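Local coordinates for 4-hydroxybutyrate coenzyme A transferase (Shewanella oneidensis, PDB 2OAS), which probably transfers coenzyme A between acyl-CoA thioesters and carboxylic acids such as acetate or 4-hydroxybutyrate, and binds coenzyme A, at residues Leu103-Glu108 against Thr136-Gln141; Ala114-Ser119 against Gly144-His149; Ile150-Pro155 against Glu173-Leu178. All coordinates share one frame; numbering follows the deposited sequence.

Interaction 1: residues Leu103-Glu108 against Thr136-Gln141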
ATOM      1  N   LEU A 103     -12.197   5.859 -10.635  1.00 39.47           N
ATOM      2  CA  LEU A 103     -13.478   6.085  -9.964  1.00 37.04           C
ATOM      3  C   LEU A 103     -14.418   6.792 -10.933  1.00 36.62           C
ATOM      4  O   LEU A 103     -15.631   6.569 -10.932  1.00 35.86           O
ATOM      5  CB  LEU A 103     -13.281   6.959  -8.720  1.00 36.79           C
ATOM      6  CG  LEU A 103     -14.445   7.040  -7.725  1.00 37.46           C
ATOM      7  CD1 LEU A 103     -14.529   5.728  -6.967  1.00 36.73           C
ATOM      8  CD2 LEU A 103     -14.230   8.168  -6.740  1.00 36.68           C
ATOM      9  N   PHE A 104     -13.852   7.663 -11.760  1.00 37.21           N
ATOM     10  CA  PHE A 104     -14.661   8.382 -12.726  1.00 37.62           C
ATOM     11  C   PHE A 104     -14.985   7.487 -13.903  1.00 38.75           C
ATOM     12  O   PHE A 104     -16.155   7.296 -14.239  1.00 39.27           O
ATOM     13  CB  PHE A 104     -13.946   9.635 -13.229  1.00 35.44           C
ATOM     14  CG  PHE A 104     -13.710  10.668 -12.176  1.00 34.12           C
ATOM     15  CD1 PHE A 104     -14.471  10.687 -11.010  1.00 35.62           C
ATOM     16  CD2 PHE A 104     -12.733  11.639 -12.357  1.00 34.17           C
ATOM     17  CE1 PHE A 104     -14.261  11.654 -10.029  1.00 34.33           C
ATOM     18  CE2 PHE A 104     -12.512  12.620 -11.389  1.00 34.37           C
ATOM     19  CZ  PHE A 104     -13.279  12.628 -10.216  1.00 33.97           C
ATOM     20  N   ARG A 105     -13.953   6.921 -14.521  1.00 39.52           N
ATOM     21  CA  ARG A 105     -14.159   6.060 -15.686  1.00 40.21           C
ATOM     22  C   ARG A 105     -15.040   4.840 -15.438  1.00 40.75           C
ATOM     23  O   ARG A 105     -15.850   4.484 -16.292  1.00 41.17           O
ATOM     24  CB  ARG A 105     -12.805   5.637 -16.269  1.00 40.36           C
ATOM     25  CG  ARG A 105     -12.198   6.723 -17.157  1.00 40.38           C
ATOM     26  CD  ARG A 105     -10.678   6.750 -17.133  1.00 39.10           C
ATOM     27  NE  ARG A 105     -10.190   7.828 -17.987  1.00 39.18           N
ATOM     28  CZ  ARG A 105      -8.941   8.281 -18.007  1.00 39.51           C
ATOM     29  NH1 ARG A 105      -8.012   7.759 -17.215  1.00 37.55           N
ATOM     30  NH2 ARG A 105      -8.631   9.269 -18.833  1.00 40.66           N
ATOM     31  N   SER A 106     -14.893   4.213 -14.274  1.00 42.04           N
ATOM     32  CA  SER A 106     -15.684   3.036 -13.922  1.00 42.81           C
ATOM     33  C   SER A 106     -17.135   3.430 -13.693  1.00 42.38           C
ATOM     34  O   SER A 106     -18.001   2.582 -13.489  1.00 41.70           O
ATOM     35  CB  SER A 106     -15.153   2.400 -12.642  1.00 42.72           C
ATOM     36  OG  SER A 106     -15.424   3.241 -11.533  1.00 43.12           O
ATOM     37  N   GLY A 107     -17.384   4.731 -13.705  1.00 42.71           N
ATOM     38  CA  GLY A 107     -18.728   5.228 -13.494  1.00 44.08           C
ATOM     39  C   GLY A 107     -19.180   5.152 -12.049  1.00 45.02           C
ATOM     40  O   GLY A 107     -20.347   5.414 -11.748  1.00 44.85           O
ATOM     41  N   GLU A 108     -18.275   4.795 -11.146  1.00 46.02           N
ATOM     42  CA  GLU A 108     -18.630   4.698  -9.731  1.00 47.92           C
ATOM     43  C   GLU A 108     -19.024   6.063  -9.183  1.00 47.31           C
ATOM     44  O   GLU A 108     -19.927   6.167  -8.354  1.00 47.24           O
ATOM     45  CB  GLU A 108     -17.464   4.110  -8.929  1.00 51.17           C
ATOM     46  CG  GLU A 108     -17.185   2.635  -9.232  1.00 56.47           C
ATOM     47  CD  GLU A 108     -15.907   2.114  -8.572  1.00 59.79           C
ATOM     48  OE1 GLU A 108     -14.802   2.608  -8.918  1.00 61.40           O
ATOM     49  OE2 GLU A 108     -16.013   1.211  -7.708  1.00 60.96           O
ATOM     50  N   THR A 136      -8.268  15.443 -14.076  1.00 33.46           N
ATOM     51  CA  THR A 136      -9.252  16.267 -14.774  1.00 32.53           C
ATOM     52  C   THR A 136      -9.536  15.686 -16.168  1.00 31.74           C
ATOM     53  O   THR A 136     -10.677  15.697 -16.640  1.00 30.31           O
ATOM     54  CB  THR A 136      -8.779  17.763 -14.816  1.00 31.62           C
ATOM     55  OG1 THR A 136      -9.629  18.520 -15.682  1.00 31.59           O
ATOM     56  CG2 THR A 136      -7.344  17.864 -15.279  1.00 33.17           C
ATOM     57  N   LEU A 137      -8.505  15.136 -16.801  1.00 32.08           N
ATOM     58  CA  LEU A 137      -8.644  14.539 -18.126  1.00 31.70           C
ATOM     59  C   LEU A 137      -9.697  13.430 -18.065  1.00 31.59           C
ATOM     60  O   LEU A 137     -10.563  13.321 -18.942  1.00 30.75           O
ATOM     61  CB  LEU A 137      -7.285  13.989 -18.564  1.00 33.36           C
ATOM     62  CG  LEU A 137      -7.103  13.488 -19.996  1.00 34.73           C
ATOM     63  CD1 LEU A 137      -7.696  12.119 -20.124  1.00 37.27           C
ATOM     64  CD2 LEU A 137      -7.741  14.463 -20.974  1.00 36.42           C
ATOM     65  N   ALA A 138      -9.634  12.628 -17.004  1.00 31.31           N
ATOM     66  CA  ALA A 138     -10.580  11.534 -16.790  1.00 31.14           C
ATOM     67  C   ALA A 138     -11.967  12.094 -16.472  1.00 31.10           C
ATOM     68  O   ALA A 138     -12.998  11.534 -16.880  1.00 28.62           O
ATOM     69  CB  ALA A 138     -10.090  10.647 -15.650  1.00 32.51           C
ATOM     70  N   ALA A 139     -11.988  13.213 -15.745  1.00 31.48           N
ATOM     71  CA  ALA A 139     -13.243  13.875 -15.375  1.00 30.96           C
ATOM     72  C   ALA A 139     -13.903  14.423 -16.638  1.00 30.97           C
ATOM     73  O   ALA A 139     -15.116  14.328 -16.811  1.00 28.81           O
ATOM     74  CB  ALA A 139     -12.967  15.002 -14.388  1.00 30.13           C
ATOM     75  N   CYS A 140     -13.100  15.002 -17.521  1.00 32.38           N
ATOM     76  CA  CYS A 140     -13.645  15.550 -18.767  1.00 34.05           C
ATOM     77  C   CYS A 140     -14.194  14.446 -19.660  1.00 34.37           C
ATOM     78  O   CYS A 140     -15.026  14.702 -20.524  1.00 34.84           O
ATOM     79  CB  CYS A 140     -12.574  16.319 -19.534  1.00 33.42           C
ATOM     80  SG  CYS A 140     -12.150  17.872 -18.769  1.00 35.03           S
ATOM     81  N   GLN A 141     -13.729  13.220 -19.438  1.00 35.23           N
ATOM     82  CA  GLN A 141     -14.170  12.090 -20.237  1.00 36.28           C
ATOM     83  C   GLN A 141     -15.596  11.680 -19.873  1.00 36.06           C
ATOM     84  O   GLN A 141     -16.434  11.450 -20.742  1.00 35.32           O
ATOM     85  CB  GLN A 141     -13.226  10.891 -20.036  1.00 39.46           C
ATOM     86  CG  GLN A 141     -12.510  10.391 -21.306  1.00 43.49           C
ATOM     87  CD  GLN A 141     -11.154  11.096 -21.559  1.00 46.54           C
ATOM     88  OE1 GLN A 141     -10.072  10.499 -21.374  1.00 45.27           O
ATOM     89  NE2 GLN A 141     -11.214  12.373 -21.974  1.00 46.78           N
TER

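Interaction 2: residues Ala114-Ser119 against Gly144-His149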
ATOM      1  N   ALA A 114     -17.684  19.518 -15.509  1.00 32.66           N
ATOM      2  CA  ALA A 114     -16.302  19.762 -15.110  1.00 32.46           C
ATOM      3  C   ALA A 114     -15.891  21.190 -15.435  1.00 32.29           C
ATOM      4  O   ALA A 114     -16.026  21.637 -16.577  1.00 33.24           O
ATOM      5  CB  ALA A 114     -15.376  18.799 -15.822  1.00 32.30           C
ATOM      6  N   ILE A 115     -15.393  21.904 -14.434  1.00 29.98           N
ATOM      7  CA  ILE A 115     -14.941  23.267 -14.638  1.00 28.95           C
ATOM      8  C   ILE A 115     -13.446  23.184 -14.896  1.00 28.09           C
ATOM      9  O   ILE A 115     -12.693  22.651 -14.074  1.00 26.46           O
ATOM     10  CB  ILE A 115     -15.142  24.145 -13.385  1.00 30.81           C
ATOM     11  CG1 ILE A 115     -16.534  23.919 -12.784  1.00 32.98           C
ATOM     12  CG2 ILE A 115     -14.927  25.602 -13.762  1.00 29.97           C
ATOM     13  CD1 ILE A 115     -17.675  24.197 -13.731  1.00 36.07           C
ATOM     14  N   ILE A 116     -12.999  23.718 -16.025  1.00 26.86           N
ATOM     15  CA  ILE A 116     -11.583  23.637 -16.319  1.00 26.18           C
ATOM     16  C   ILE A 116     -10.996  24.906 -16.910  1.00 25.52           C
ATOM     17  O   ILE A 116     -11.716  25.776 -17.375  1.00 26.07           O
ATOM     18  CB  ILE A 116     -11.304  22.462 -17.276  1.00 25.44           C
ATOM     19  CG1 ILE A 116     -11.985  22.702 -18.619  1.00 24.99           C
ATOM     20  CG2 ILE A 116     -11.862  21.189 -16.697  1.00 22.92           C
ATOM     21  CD1 ILE A 116     -11.734  21.597 -19.616  1.00 26.74           C
ATOM     22  N   GLN A 117      -9.674  25.003 -16.871  1.00 26.51           N
ATOM     23  CA  GLN A 117      -8.957  26.146 -17.414  1.00 26.62           C
ATOM     24  C   GLN A 117      -7.994  25.632 -18.485  1.00 28.66           C
ATOM     25  O   GLN A 117      -7.109  24.823 -18.182  1.00 28.69           O
ATOM     26  CB  GLN A 117      -8.154  26.832 -16.324  1.00 26.28           C
ATOM     27  CG  GLN A 117      -7.536  28.129 -16.793  1.00 28.02           C
ATOM     28  CD  GLN A 117      -6.818  28.864 -15.703  1.00 28.18           C
ATOM     29  OE1 GLN A 117      -6.387  29.995 -15.885  1.00 29.86           O
ATOM     30  NE2 GLN A 117      -6.689  28.224 -14.546  1.00 30.02           N
ATOM     31  N   VAL A 118      -8.146  26.099 -19.724  1.00 28.64           N
ATOM     32  CA  VAL A 118      -7.269  25.651 -20.814  1.00 27.86           C
ATOM     33  C   VAL A 118      -6.610  26.758 -21.616  1.00 27.94           C
ATOM     34  O   VAL A 118      -6.980  27.932 -21.531  1.00 26.88           O
ATOM     35  CB  VAL A 118      -8.014  24.772 -21.839  1.00 26.97           C
ATOM     36  CG1 VAL A 118      -8.614  23.538 -21.176  1.00 27.67           C
ATOM     37  CG2 VAL A 118      -9.096  25.594 -22.524  1.00 26.82           C
ATOM     38  N   SER A 119      -5.627  26.373 -22.418  1.00 29.76           N
ATOM     39  CA  SER A 119      -4.946  27.333 -23.273  1.00 29.70           C
ATOM     40  C   SER A 119      -5.863  27.535 -24.460  1.00 28.77           C
ATOM     41  O   SER A 119      -6.690  26.685 -24.758  1.00 28.74           O
ATOM     42  CB  SER A 119      -3.601  26.794 -23.733  1.00 27.45           C
ATOM     43  OG  SER A 119      -3.754  25.496 -24.259  1.00 31.92           O
ATOM     44  N   GLY A 144     -20.841  15.106 -17.789  1.00 36.35           N
ATOM     45  CA  GLY A 144     -22.022  15.324 -18.606  1.00 36.06           C
ATOM     46  C   GLY A 144     -21.810  16.500 -19.555  1.00 36.81           C
ATOM     47  O   GLY A 144     -22.159  16.428 -20.734  1.00 37.13           O
ATOM     48  N   LYS A 145     -21.246  17.590 -19.036  1.00 35.86           N
ATOM     49  CA  LYS A 145     -20.954  18.774 -19.838  1.00 34.95           C
ATOM     50  C   LYS A 145     -19.675  19.427 -19.316  1.00 33.80           C
ATOM     51  O   LYS A 145     -19.304  19.218 -18.165  1.00 34.77           O
ATOM     52  CB  LYS A 145     -22.106  19.775 -19.782  1.00 36.30           C
ATOM     53  CG  LYS A 145     -22.411  20.340 -18.401  1.00 35.13           C
ATOM     54  CD  LYS A 145     -23.469  21.434 -18.523  1.00 37.57           C
ATOM     55  CE  LYS A 145     -23.867  22.002 -17.176  1.00 37.32           C
ATOM     56  NZ  LYS A 145     -24.609  21.016 -16.353  1.00 39.29           N
ATOM     57  N   ILE A 146     -18.994  20.203 -20.155  1.00 32.18           N
ATOM     58  CA  ILE A 146     -17.766  20.861 -19.718  1.00 31.38           C
ATOM     59  C   ILE A 146     -17.828  22.380 -19.880  1.00 29.94           C
ATOM     60  O   ILE A 146     -18.279  22.882 -20.901  1.00 28.40           O
ATOM     61  CB  ILE A 146     -16.537  20.327 -20.493  1.00 31.70           C
ATOM     62  CG1 ILE A 146     -16.336  18.840 -20.189  1.00 29.42           C
ATOM     63  CG2 ILE A 146     -15.290  21.092 -20.097  1.00 31.00           C
ATOM     64  CD1 ILE A 146     -15.350  18.165 -21.111  1.00 27.94           C
ATOM     65  N   ILE A 147     -17.396  23.099 -18.847  1.00 28.86           N
ATOM     66  CA  ILE A 147     -17.371  24.558 -18.861  1.00 28.06           C
ATOM     67  C   ILE A 147     -15.894  24.945 -18.745  1.00 29.14           C
ATOM     68  O   ILE A 147     -15.273  24.762 -17.707  1.00 30.42           O
ATOM     69  CB  ILE A 147     -18.189  25.123 -17.695  1.00 28.88           C
ATOM     70  CG1 ILE A 147     -19.671  24.811 -17.937  1.00 29.41           C
ATOM     71  CG2 ILE A 147     -17.968  26.636 -17.561  1.00 27.66           C
ATOM     72  CD1 ILE A 147     -20.569  25.194 -16.780  1.00 31.51           C
ATOM     73  N   ALA A 148     -15.344  25.464 -19.830  1.00 28.40           N
ATOM     74  CA  ALA A 148     -13.944  25.817 -19.898  1.00 30.02           C
ATOM     75  C   ALA A 148     -13.643  27.300 -19.876  1.00 29.45           C
ATOM     76  O   ALA A 148     -14.368  28.122 -20.430  1.00 29.75           O
ATOM     77  CB  ALA A 148     -13.317  25.208 -21.165  1.00 29.08           C
ATOM     78  N   HIS A 149     -12.535  27.631 -19.246  1.00 28.17           N
ATOM     79  CA  HIS A 149     -12.131  28.998 -19.179  1.00 28.63           C
ATOM     80  C   HIS A 149     -10.874  29.085 -20.019  1.00 27.07           C
ATOM     81  O   HIS A 149      -9.866  28.462 -19.701  1.00 27.25           O
ATOM     82  CB  HIS A 149     -11.878  29.384 -17.719  1.00 27.61           C
ATOM     83  CG  HIS A 149     -10.915  30.506 -17.558  1.00 28.99           C
ATOM     84  ND1 HIS A 149     -10.995  31.660 -18.304  1.00 28.99           N
ATOM     85  CD2 HIS A 149      -9.817  30.632 -16.776  1.00 30.37           C
ATOM     86  CE1 HIS A 149      -9.980  32.451 -17.994  1.00 29.82           C
ATOM     87  NE2 HIS A 149      -9.252  31.850 -17.068  1.00 30.46           N
TER

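Interaction 3: residues Ile150-Pro155 against Glu173-Leu178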
ATOM      1  N   ILE A 150     -10.948  29.821 -21.117  1.00 28.20           N
ATOM      2  CA  ILE A 150      -9.801  29.969 -21.994  1.00 29.79           C
ATOM      3  C   ILE A 150      -8.882  31.075 -21.508  1.00 30.20           C
ATOM      4  O   ILE A 150      -9.255  32.254 -21.478  1.00 31.34           O
ATOM      5  CB  ILE A 150     -10.234  30.268 -23.424  1.00 30.38           C
ATOM      6  CG1 ILE A 150     -11.100  29.114 -23.939  1.00 29.77           C
ATOM      7  CG2 ILE A 150      -8.994  30.497 -24.292  1.00 31.06           C
ATOM      8  CD1 ILE A 150     -11.636  29.315 -25.333  1.00 31.17           C
ATOM      9  N   ASN A 151      -7.668  30.687 -21.139  1.00 29.93           N
ATOM     10  CA  ASN A 151      -6.693  31.630 -20.620  1.00 29.04           C
ATOM     11  C   ASN A 151      -5.408  31.609 -21.398  1.00 28.31           C
ATOM     12  O   ASN A 151      -4.689  30.622 -21.370  1.00 25.87           O
ATOM     13  CB  ASN A 151      -6.396  31.303 -19.161  1.00 27.43           C
ATOM     14  CG  ASN A 151      -5.392  32.246 -18.548  1.00 26.22           C
ATOM     15  OD1 ASN A 151      -4.972  33.226 -19.171  1.00 25.13           O
ATOM     16  ND2 ASN A 151      -5.007  31.960 -17.312  1.00 25.52           N
ATOM     17  N   PRO A 152      -5.109  32.697 -22.111  1.00 29.04           N
ATOM     18  CA  PRO A 152      -3.891  32.825 -22.911  1.00 30.68           C
ATOM     19  C   PRO A 152      -2.624  32.630 -22.076  1.00 32.39           C
ATOM     20  O   PRO A 152      -1.541  32.446 -22.624  1.00 33.28           O
ATOM     21  CB  PRO A 152      -3.983  34.237 -23.460  1.00 30.33           C
ATOM     22  CG  PRO A 152      -5.440  34.418 -23.658  1.00 31.27           C
ATOM     23  CD  PRO A 152      -6.022  33.820 -22.386  1.00 30.95           C
ATOM     24  N   GLN A 153      -2.762  32.679 -20.753  1.00 33.16           N
ATOM     25  CA  GLN A 153      -1.624  32.517 -19.863  1.00 34.41           C
ATOM     26  C   GLN A 153      -1.368  31.037 -19.602  1.00 34.17           C
ATOM     27  O   GLN A 153      -0.266  30.648 -19.225  1.00 33.51           O
ATOM     28  CB  GLN A 153      -1.876  33.250 -18.541  1.00 36.88           C
ATOM     29  CG  GLN A 153      -2.192  34.725 -18.710  1.00 43.25           C
ATOM     30  CD  GLN A 153      -1.109  35.470 -19.489  1.00 47.98           C
ATOM     31  OE1 GLN A 153      -1.409  36.373 -20.292  1.00 50.52           O
ATOM     32  NE2 GLN A 153       0.167  35.097 -19.254  1.00 50.52           N
HETATM   33  N   MSE A 154      -2.375  30.201 -19.807  1.00 34.01           N
HETATM   34  CA  MSE A 154      -2.180  28.781 -19.578  1.00 35.48           C
HETATM   35  C   MSE A 154      -1.217  28.231 -20.619  1.00 34.61           C
HETATM   36  O   MSE A 154      -1.464  28.325 -21.825  1.00 35.06           O
HETATM   37  CB  MSE A 154      -3.511  28.026 -19.656  1.00 37.85           C
HETATM   38  CG  MSE A 154      -3.426  26.562 -19.235  1.00 41.39           C
HETATM   39 SE   MSE A 154      -2.780  26.305 -17.416  1.00 49.12          SE
HETATM   40  CE  MSE A 154      -4.443  26.200 -16.433  1.00 48.73           C
ATOM     41  N   PRO A 155      -0.081  27.678 -20.169  1.00 33.01           N
ATOM     42  CA  PRO A 155       0.878  27.124 -21.122  1.00 32.50           C
ATOM     43  C   PRO A 155       0.317  25.878 -21.826  1.00 32.59           C
ATOM     44  O   PRO A 155      -0.477  25.132 -21.250  1.00 32.58           O
ATOM     45  CB  PRO A 155       2.103  26.837 -20.245  1.00 32.68           C
ATOM     46  CG  PRO A 155       1.534  26.642 -18.872  1.00 29.92           C
ATOM     47  CD  PRO A 155       0.455  27.670 -18.795  1.00 31.98           C
ATOM     48  N   GLU A 173     -13.510  33.489 -22.301  1.00 35.29           N
ATOM     49  CA  GLU A 173     -12.102  33.790 -22.472  1.00 36.69           C
ATOM     50  C   GLU A 173     -11.592  35.087 -21.860  1.00 35.98           C
ATOM     51  O   GLU A 173     -12.145  36.155 -22.100  1.00 35.41           O
ATOM     52  CB  GLU A 173     -11.767  33.790 -23.956  1.00 38.55           C
ATOM     53  CG  GLU A 173     -10.323  34.131 -24.263  1.00 43.45           C
ATOM     54  CD  GLU A 173     -10.065  34.230 -25.757  1.00 45.57           C
ATOM     55  OE1 GLU A 173     -10.626  35.158 -26.390  1.00 49.40           O
ATOM     56  OE2 GLU A 173      -9.315  33.386 -26.289  1.00 45.01           O
ATOM     57  N   GLN A 174     -10.529  34.976 -21.069  1.00 35.00           N
ATOM     58  CA  GLN A 174      -9.900  36.139 -20.473  1.00 35.43           C
ATOM     59  C   GLN A 174      -8.539  35.743 -19.901  1.00 34.91           C
ATOM     60  O   GLN A 174      -8.370  34.640 -19.397  1.00 35.19           O
ATOM     61  CB  GLN A 174     -10.798  36.769 -19.400  1.00 36.33           C
ATOM     62  CG  GLN A 174     -10.489  36.371 -17.982  1.00 38.28           C
ATOM     63  CD  GLN A 174     -10.871  37.448 -16.981  1.00 37.39           C
ATOM     64  OE1 GLN A 174     -12.041  37.818 -16.856  1.00 37.16           O
ATOM     65  NE2 GLN A 174      -9.885  37.952 -16.263  1.00 37.18           N
ATOM     66  N   SER A 175      -7.551  36.623 -20.036  1.00 34.74           N
ATOM     67  CA  SER A 175      -6.223  36.357 -19.509  1.00 35.14           C
ATOM     68  C   SER A 175      -6.258  36.595 -18.013  1.00 36.36           C
ATOM     69  O   SER A 175      -6.713  37.645 -17.547  1.00 36.31           O
ATOM     70  CB  SER A 175      -5.179  37.290 -20.132  1.00 35.49           C
ATOM     71  OG  SER A 175      -4.931  36.975 -21.487  1.00 37.02           O
ATOM     72  N   ALA A 176      -5.784  35.617 -17.254  1.00 36.27           N
ATOM     73  CA  ALA A 176      -5.755  35.732 -15.808  1.00 36.70           C
ATOM     74  C   ALA A 176      -4.412  35.228 -15.326  1.00 38.77           C
ATOM     75  O   ALA A 176      -3.687  34.558 -16.060  1.00 36.09           O
ATOM     76  CB  ALA A 176      -6.872  34.916 -15.199  1.00 35.28           C
ATOM     77  N   SER A 177      -4.090  35.549 -14.078  1.00 41.64           N
ATOM     78  CA  SER A 177      -2.825  35.133 -13.489  1.00 43.09           C
ATOM     79  C   SER A 177      -2.903  33.715 -12.947  1.00 43.06           C
ATOM     80  O   SER A 177      -3.931  33.298 -12.416  1.00 41.96           O
ATOM     81  CB  SER A 177      -2.450  36.073 -12.347  1.00 44.07           C
ATOM     82  OG  SER A 177      -3.420  36.024 -11.320  1.00 45.99           O
ATOM     83  N   LEU A 178      -1.809  32.976 -13.088  1.00 44.58           N
ATOM     84  CA  LEU A 178      -1.743  31.619 -12.558  1.00 46.36           C
ATOM     85  C   LEU A 178      -1.049  31.726 -11.218  1.00 48.25           C
ATOM     86  O   LEU A 178      -0.077  32.473 -11.073  1.00 49.01           O
ATOM     87  CB  LEU A 178      -0.927  30.707 -13.468  1.00 44.34           C
ATOM     88  CG  LEU A 178      -1.537  30.340 -14.815  1.00 44.18           C
ATOM     89  CD1 LEU A 178      -0.547  29.500 -15.600  1.00 42.58           C
ATOM     90  CD2 LEU A 178      -2.839  29.586 -14.608  1.00 42.44           C
TER

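Interaction 1: residues Leu103-Glu108 against Thr136-Gln141
The guanidinium of Arg105 lies flat across the helix 136-142, with the methyl CB of Ala138 over the centre of one face, 3.5 Å from Arg105 CZ. The side chain leaves with CG beside the backbone N (chi1 -81°) and bends at chi2, which lays the group over that methyl. At its edge Arg105 NH2 meets two side chains. It donates to Gln141 OE1 at 3.2 Å, an acceptor that sits in the guanidinium plane, and it also touches the methyl CD1 of Leu137. Relative to the Gln141 amide, the donor stands out of the carbonyl plane, and the two flat groups are turned 28° from each other. The strongest polar partner is elsewhere: NH1 forms salt bridges with Asp285 and Glu287, which together with Gln141 hold the group across the methyl. A leucine in place of Arg105 would probably leave those two carboxylates without this positive partner and Gln141 OE1 without this donor.

The other flat group, the ring of Phe104, approaches obliquely: CD2 lies 3.8 Å from Ala139 CA, and CE2 lies 3.9 Å from Ala139 CB. Trp23 meets this ring edge-to-face. Small alanines thus let phenylalanine and arginine from one helix end settle against the next helix. This is helix-helix packing in the N-terminal alpha/beta domain, between two helices that precede neighbouring strands of its parallel sheet.

Interaction 2: residues Ala114-Ser119 against Gly144-His149
Gln117 and His149 stand side by side on adjacent parallel strands in the open alpha/beta sheet of the N-terminal domain, their side chains pointing the same way. From the backbone outward, Gln117 CB lies 4.1 Å from His149 O. Next, CG comes within 3.4 Å of His149 CD2, and CD follows along the same ring. OE1 at the tip is 3.6 Å from both His149 CD2 and NE2, the amide and ring planes being 30° apart. The chain is extended, with CG anti to the backbone N (chi1 -172°), which carries the amide alongside the imidazole to its main partners: OE1 accepts from Asn151, and NE2 donates to Ala29 O.

Five backbone hydrogen bonds alternate between the strands, as parallel pairing requires. On the Gln117 face, Ile115 lies alongside Ile147, with Leu34 of helix 32-41 packed on both. Ile116 points to the other face, toward helix 136-142. Its CG1 takes the crowded position between the backbone N and the carbonyl carbon (chi1 64°), where it meets Ala148 CB at 3.8 Å. One bond further, the methyl Ile116 CD1 reaches Ile146 CG2 at 3.6 Å.

Interaction 3: residues Ile150-Pro155 against Glu173-Leu178
With CG anti to its backbone N (chi1 -180°) and OD1 nearly eclipsing CA (chi2 6°), Asn151 turns its carboxamide onto the backbone of Ala176 and grips it twice. OD1 accepts from Ala176 N at 3.2 Å, while ND2 donates back to Ala176 O at the same length. The same OD1 also receives Gln153 N, at 2.8 Å; the two donors arrive from opposite faces of the amide plane, so the carbonyl is held between them. With Gln117 as a further partner of ND2, the four polar contacts of the carboxamide probably fix which way the buried amide is flipped.

Just before, the two segments form a single parallel bridge, Ile150 with Glu173, with Gln174 N donating to Ile150 O at 3.0 Å. Beside that bond the aliphatic part of Glu173 crosses Ile150, bringing CG within 3.9 Å of Ile150 CG2. Farther along, Leu178 CD1 packs against the ring carbon Pro155 CD at 3.8 Å, and its CD2 lies 4.2 Å from the selenomethionine methyl Met154 CE. As strand pairing gives way to loops, an asparagine closing an Asx turn within the type I turn Asn151-Met154 takes over the backbone bonding, at the C-terminal ends of two adjacent parallel strands.

In the fold
Interactions 1 and 2 share the layered plan of one alpha/beta domain: helix 136-142, which receives Arg105 and Phe104 in interaction 1, presses its Thr136 and Cys140 on Ile116 of interaction 2, and Cys140 also on Ile146. Interaction 2 is the buried core, built from regular backbone bonds and aliphatic packing. The other two are only partly buried: interaction 1 links through a charged guanidinium, and interaction 3 adds a neutral amide to one backbone bond. Interaction 3 begins at the ends of strands 145-150 and 170-173, follows them into the loops beyond, and is joined to interaction 2 through Gln117 and Val118. Interactions 1 and 3 do not touch, their nearest atoms being about 9 Å apart.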